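Local coordinates for protein ribosomal silencing factor RsfS (Bacillus halodurans, PDB 2O5A) that probably silences translation by binding the large ribosomal subunit at protein uL14 and so keeping the 30S and 50S subunits from joining, at residues 17-22 with 38-43; 12-17 with 53-58. All blocks are in the same frame, centred on the assembly; numbering follows the deposited sequence.

Interactions 1 and 2 sit next to each other in a single alpha/beta domain, their centres about 11 Å apart, and share Lys-17, where helix 4-16 gives way to the loop leading to strand 22-26. Interaction 1 (17-22 with 38-43) joins that loop to strand 36-42 of the mixed sheet; interaction 2 (12-17 with 53-58) sets the end of helix 4-16 against helix 45-61. Along the chain the first is nested inside the loop closed by the second, and helix 45-61 follows strand 36-42. Val-14 bridges them, its CG1 packing on Val-22 and Cys-40, so the two helices and the sheet edge meet in one core.

Interaction 1 of 2, residues 17-22 with 38-43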
loop_
_atom_site.group_PDB
_atom_site.type_symbol
_atom_site.label_atom_id
_atom_site.label_comp_id
_atom_site.label_asym_id
_atom_site.label_seq_id
_atom_site.Cartn_x
_atom_site.Cartn_y
_atom_site.Cartn_z
ATOM N N LYS A 17 0.977 -18.072 16.319
ATOM C CA LYS A 17 1.000 -16.935 17.235
ATOM C C LYS A 17 -0.362 -16.272 17.435
ATOM O O LYS A 17 -0.454 -15.230 18.083
ATOM C CB LYS A 17 2.007 -15.889 16.751
ATOM C CG LYS A 17 3.452 -16.375 16.669
ATOM C CD LYS A 17 4.127 -16.494 18.037
ATOM C CE LYS A 17 3.663 -17.711 18.825
ATOM N NZ LYS A 17 4.418 -17.860 20.102
ATOM N N LYS A 18 -1.406 -16.868 16.868
ATOM C CA LYS A 18 -2.769 -16.351 17.007
ATOM C C LYS A 18 -3.089 -15.083 16.218
ATOM O O LYS A 18 -3.946 -14.301 16.633
ATOM C CB LYS A 18 -3.082 -16.096 18.484
ATOM C CG LYS A 18 -2.849 -17.284 19.396
ATOM C CD LYS A 18 -3.792 -18.427 19.084
ATOM C CE LYS A 18 -3.745 -19.459 20.191
ATOM N NZ LYS A 18 -3.707 -18.796 21.522
ATOM N N ALA A 19 -2.416 -14.866 15.092
ATOM C CA ALA A 19 -2.691 -13.674 14.295
ATOM C C ALA A 19 -4.137 -13.724 13.828
ATOM O O ALA A 19 -4.606 -14.754 13.343
ATOM C CB ALA A 19 -1.770 -13.609 13.102
ATOM N N GLU A 20 -4.839 -12.605 13.968
ATOM C CA GLU A 20 -6.241 -12.540 13.580
ATOM C C GLU A 20 -6.503 -11.945 12.198
ATOM O O GLU A 20 -5.701 -11.176 11.669
ATOM C CB GLU A 20 -7.025 -11.766 14.642
ATOM C CG GLU A 20 -7.030 -12.444 16.007
ATOM C CD GLU A 20 -7.571 -11.551 17.104
ATOM O OE1 GLU A 20 -7.991 -12.077 18.156
ATOM O OE2 GLU A 20 -7.567 -10.320 16.916
ATOM N N GLN A 21 -7.643 -12.326 11.627
ATOM C CA GLN A 21 -8.079 -11.871 10.311
ATOM C C GLN A 21 -7.044 -12.102 9.213
ATOM O O GLN A 21 -6.733 -11.197 8.438
ATOM C CB GLN A 21 -8.455 -10.389 10.358
ATOM C CG GLN A 21 -9.454 -10.041 11.449
ATOM C CD GLN A 21 -10.233 -8.779 11.141
ATOM O OE1 GLN A 21 -9.697 -7.827 10.575
ATOM N NE2 GLN A 21 -11.503 -8.760 11.524
ATOM N N VAL A 22 -6.520 -13.322 9.151
ATOM C CA VAL A 22 -5.529 -13.676 8.144
ATOM C C VAL A 22 -6.154 -13.670 6.753
ATOM O O VAL A 22 -7.155 -14.345 6.505
ATOM C CB VAL A 22 -4.936 -15.077 8.411
ATOM C CG1 VAL A 22 -4.101 -15.528 7.221
ATOM C CG2 VAL A 22 -4.085 -15.045 9.665
ATOM N N LEU A 38 0.333 -11.789 2.241
ATOM C CA LEU A 38 -0.408 -12.301 3.390
ATOM C C LEU A 38 -0.624 -11.213 4.441
ATOM O O LEU A 38 0.337 -10.625 4.940
ATOM C CB LEU A 38 0.344 -13.484 4.009
ATOM C CG LEU A 38 -0.328 -14.259 5.150
ATOM C CD1 LEU A 38 -1.596 -14.938 4.647
ATOM C CD2 LEU A 38 0.644 -15.293 5.698
ATOM N N ILE A 39 -1.890 -10.959 4.771
ATOM C CA ILE A 39 -2.254 -9.944 5.750
ATOM C C ILE A 39 -2.906 -10.492 7.011
ATOM O O ILE A 39 -3.655 -11.472 6.982
ATOM C CB ILE A 39 -3.177 -8.900 5.120
ATOM C CG1 ILE A 39 -2.633 -8.590 3.724
ATOM C CG2 ILE A 39 -3.290 -7.672 6.028
ATOM C CD1 ILE A 39 -3.386 -7.609 2.933
ATOM N N CYS A 40 -2.596 -9.840 8.120
ATOM C CA CYS A 40 -3.120 -10.213 9.419
ATOM C C CYS A 40 -2.763 -9.110 10.394
ATOM O O CYS A 40 -2.101 -8.136 10.027
ATOM C CB CYS A 40 -2.510 -11.535 9.873
ATOM S SG CYS A 40 -0.717 -11.483 10.087
ATOM N N HIS A 41 -3.197 -9.258 11.637
ATOM C CA HIS A 41 -2.908 -8.242 12.628
ATOM C C HIS A 41 -2.810 -8.792 14.040
ATOM O O HIS A 41 -3.279 -9.893 14.332
ATOM C CB HIS A 41 -3.977 -7.149 12.578
ATOM C CG HIS A 41 -5.270 -7.532 13.227
ATOM N ND1 HIS A 41 -5.364 -7.860 14.563
ATOM C CD2 HIS A 41 -6.524 -7.642 12.725
ATOM C CE1 HIS A 41 -6.617 -8.149 14.854
ATOM N NE2 HIS A 41 -7.341 -8.026 13.761
ATOM N N GLY A 42 -2.187 -8.003 14.907
ATOM C CA GLY A 42 -2.038 -8.375 16.302
ATOM C C GLY A 42 -2.839 -7.377 17.112
ATOM O O GLY A 42 -3.161 -6.299 16.614
ATOM N N ASN A 43 -3.165 -7.722 18.352
ATOM C CA ASN A 43 -3.951 -6.831 19.197
ATOM C C ASN A 43 -3.092 -5.936 20.083
ATOM O O ASN A 43 -3.611 -5.102 20.825
ATOM C CB ASN A 43 -4.916 -7.646 20.054
ATOM C CG ASN A 43 -5.839 -8.513 19.220
ATOM O OD1 ASN A 43 -6.406 -8.057 18.229
ATOM N ND2 ASN A 43 -5.991 -9.770 19.618
#
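Glu-20 and His-41 form an antiparallel hydrogen-bonded pair: Glu-20 N gives to His-41 O at 3.1 Å, and His-41 N returns a bond to Glu-20 O at 3.2 Å. At Gln-21 the chain turns a corner, and beyond it Val-22 CA approaches Ile-39 O at 3.1 Å in a CA-H...O contact.

The side chains of the bridged pair share one face of the sheet. With CG set between its backbone N and carbonyl carbon (chi1 77°), the His-41 ring turns back across Glu-20, whose backbone O lies over one ring face, offset toward the rim. The Glu-20 carboxylate stands almost perpendicular to the ring, at 89°, and beyond it Asn-43 ND2 reaches both carboxylate oxygens through weak hydrogen bonds. Gln-21 comes in from another direction, its CG obliquely placed 3.7 Å from His-41 NE2 and its OE1 at the ring edge. Tyr-97 also meets this ring.

Here the loop after helix 4-16 enters the mixed sheet of the RsfS domain, laying strand 22-26 along strand 36-42 as the outermost strand at this side within the chain. The helix ends in a Schellman motif, with Lys-18 at positive phi.

Toward helix 4-16 the contact is apolar. Ala-19 CB rests 3.8 Å from Cys-40 SG, while the two branches of Val-22 divide their work: CG1 meets Leu-38 CD1 at 3.6 Å and CG2 packs on Cys-40 CB. Replacing His-41 with alanine removes the ring and would probably open a gap beside Glu-20 and Gln-21, with the Glu-20 carboxylate left to the weak bonds from Asn-43.

Interaction 2 of 2, residues 12-17 with 53-58; sequences NAVDDK and HELKKV
Lys-17 lays the aliphatic start of its side chain across Glu-54, its CG 3.4 Å from Glu-54 CB, the two chains crossing at about a right angle. Bends at chi2 and chi3 fold the lysine beside the glutamate, yet NZ stays 4.7 Å from Glu-54 OE1, so the contact is made by methylenes although the charges are opposite and may still attract weakly. Glu-54 starts with CG anti to its own backbone N (chi1 179°), which carries CG to 3.3 Å from Ala-13 O. The Glu-54 carboxylate is also near that of Asp-16, their planes steeply inclined to each other, with OE2 4.1 Å from Asp-16 OD1; this proximity of like charges is probably unfavourable.

Next to these charged groups the helices pack through small and branched residues. Helix segments 12-16 and 53-58 point in largely opposed directions but are steeply inclined, at 136°, with their axes 8.3 Å apart at closest approach. In the alpha/beta domain of the RsfS family this pairing joins the C-terminal end of helix 4-16 to the long helix 45-61 that follows strand 36-42.

Ala-13 probably helps the helices come this close: its methyl points at the other helix and lies between Leu-55 and Val-58. There CB meets Val-58 CG2 at 3.9 Å and Leu-55 CG at 4.3 Å. Val-14 and Leu-55 run side by side, pointing the same way, and touch through Val-14 CG2 and Leu-55 CD1. One turn back on helix 4-16, Ala-10 touches Leu-55 and Leu-9 touches Val-58, extending the apolar seam.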
loop_
_atom_site.group_PDB
_atom_site.type_symbol
_atom_site.label_atom_id
_atom_site.label_comp_id
_atom_site.label_asym_id
_atom_site.label_seq_id
_atom_site.Cartn_x
_atom_site.Cartn_y
_atom_site.Cartn_z
ATOM N N ASN A 12 0.786 -20.763 8.516
ATOM C CA ASN A 12 0.943 -21.542 9.737
ATOM C C ASN A 12 1.713 -20.751 10.788
ATOM O O ASN A 12 1.244 -20.578 11.913
ATOM C CB ASN A 12 1.669 -22.856 9.439
ATOM C CG ASN A 12 0.807 -23.839 8.671
ATOM O OD1 ASN A 12 1.242 -24.946 8.352
ATOM N ND2 ASN A 12 -0.425 -23.440 8.372
ATOM N N ALA A 13 2.896 -20.274 10.416
ATOM C CA ALA A 13 3.727 -19.495 11.325
ATOM C C ALA A 13 2.874 -18.417 11.981
ATOM O O ALA A 13 2.803 -18.319 13.208
ATOM C CB ALA A 13 4.879 -18.854 10.561
ATOM N N VAL A 14 2.225 -17.613 11.148
ATOM C CA VAL A 14 1.359 -16.539 11.610
ATOM C C VAL A 14 0.206 -17.083 12.459
ATOM O O VAL A 14 -0.290 -16.400 13.356
ATOM C CB VAL A 14 0.796 -15.748 10.402
ATOM C CG1 VAL A 14 -0.585 -15.217 10.705
ATOM C CG2 VAL A 14 1.729 -14.596 10.063
ATOM N N ASP A 15 -0.206 -18.315 12.177
ATOM C CA ASP A 15 -1.304 -18.944 12.906
ATOM C C ASP A 15 -0.901 -19.467 14.281
ATOM O O ASP A 15 -1.715 -19.489 15.204
ATOM C CB ASP A 15 -1.892 -20.093 12.083
ATOM C CG ASP A 15 -3.301 -19.800 11.606
ATOM O OD1 ASP A 15 -3.506 -18.750 10.962
ATOM O OD2 ASP A 15 -4.202 -20.622 11.877
ATOM N N ASP A 16 0.351 -19.894 14.415
ATOM C CA ASP A 16 0.843 -20.408 15.688
ATOM C C ASP A 16 0.829 -19.319 16.754
ATOM O O ASP A 16 0.679 -19.603 17.942
ATOM C CB ASP A 16 2.267 -20.948 15.524
ATOM C CG ASP A 16 2.321 -22.220 14.705
ATOM O OD1 ASP A 16 3.416 -22.574 14.225
ATOM O OD2 ASP A 16 1.268 -22.872 14.548
ATOM N N LYS A 17 0.977 -18.072 16.319
ATOM C CA LYS A 17 1.000 -16.935 17.235
ATOM C C LYS A 17 -0.362 -16.272 17.435
ATOM O O LYS A 17 -0.454 -15.230 18.083
ATOM C CB LYS A 17 2.007 -15.889 16.751
ATOM C CG LYS A 17 3.452 -16.375 16.669
ATOM C CD LYS A 17 4.127 -16.494 18.037
ATOM C CE LYS A 17 3.663 -17.711 18.825
ATOM N NZ LYS A 17 4.418 -17.860 20.102
ATOM N N HIS A 53 8.104 -12.467 14.469
ATOM C CA HIS A 53 9.258 -13.264 14.870
ATOM C C HIS A 53 9.086 -14.745 14.535
ATOM O O HIS A 53 10.038 -15.401 14.113
ATOM C CB HIS A 53 9.521 -13.090 16.368
ATOM C CG HIS A 53 10.890 -13.535 16.796
ATOM N ND1 HIS A 53 11.145 -14.800 17.275
ATOM C CD2 HIS A 53 12.070 -12.881 16.802
ATOM C CE1 HIS A 53 12.429 -14.908 17.560
ATOM N NE2 HIS A 53 13.016 -13.753 17.282
ATOM N N GLU A 54 7.880 -15.270 14.723
ATOM C CA GLU A 54 7.615 -16.674 14.422
ATOM C C GLU A 54 7.796 -16.894 12.926
ATOM O O GLU A 54 8.219 -17.967 12.491
ATOM C CB GLU A 54 6.190 -17.053 14.835
ATOM C CG GLU A 54 5.798 -18.501 14.542
ATOM C CD GLU A 54 6.653 -19.512 15.286
ATOM O OE1 GLU A 54 7.020 -19.242 16.448
ATOM O OE2 GLU A 54 6.946 -20.583 14.715
ATOM N N LEU A 55 7.474 -15.868 12.143
ATOM C CA LEU A 55 7.615 -15.940 10.697
ATOM C C LEU A 55 9.102 -15.955 10.364
ATOM O O LEU A 55 9.544 -16.687 9.477
ATOM C CB LEU A 55 6.942 -14.734 10.035
ATOM C CG LEU A 55 5.904 -15.051 8.953
ATOM C CD1 LEU A 55 5.346 -13.759 8.383
ATOM C CD2 LEU A 55 6.542 -15.890 7.857
ATOM N N LYS A 56 9.868 -15.145 11.087
ATOM C CA LYS A 56 11.309 -15.074 10.886
ATOM C C LYS A 56 11.931 -16.395 11.319
ATOM O O LYS A 56 12.752 -16.976 10.607
ATOM C CB LYS A 56 11.906 -13.932 11.711
ATOM C CG LYS A 56 13.422 -13.877 11.667
ATOM C CD LYS A 56 13.971 -12.690 12.440
ATOM C CE LYS A 56 15.460 -12.527 12.181
ATOM N NZ LYS A 56 16.024 -11.335 12.865
ATOM N N LYS A 57 11.525 -16.865 12.494
ATOM C CA LYS A 57 12.022 -18.116 13.044
ATOM C C LYS A 57 11.764 -19.269 12.076
ATOM O O LYS A 57 12.665 -20.052 11.778
ATOM C CB LYS A 57 11.343 -18.388 14.389
ATOM C CG LYS A 57 11.883 -19.591 15.143
ATOM C CD LYS A 57 11.402 -19.583 16.587
ATOM C CE LYS A 57 11.799 -20.856 17.313
ATOM N NZ LYS A 57 11.057 -22.033 16.784
ATOM N N VAL A 58 10.533 -19.363 11.583
ATOM C CA VAL A 58 10.157 -20.418 10.645
ATOM C C VAL A 58 10.876 -20.283 9.303
ATOM O O VAL A 58 11.223 -21.283 8.672
ATOM C CB VAL A 58 8.628 -20.420 10.390
ATOM C CG1 VAL A 58 8.306 -21.160 9.098
ATOM C CG2 VAL A 58 7.914 -21.080 11.558
#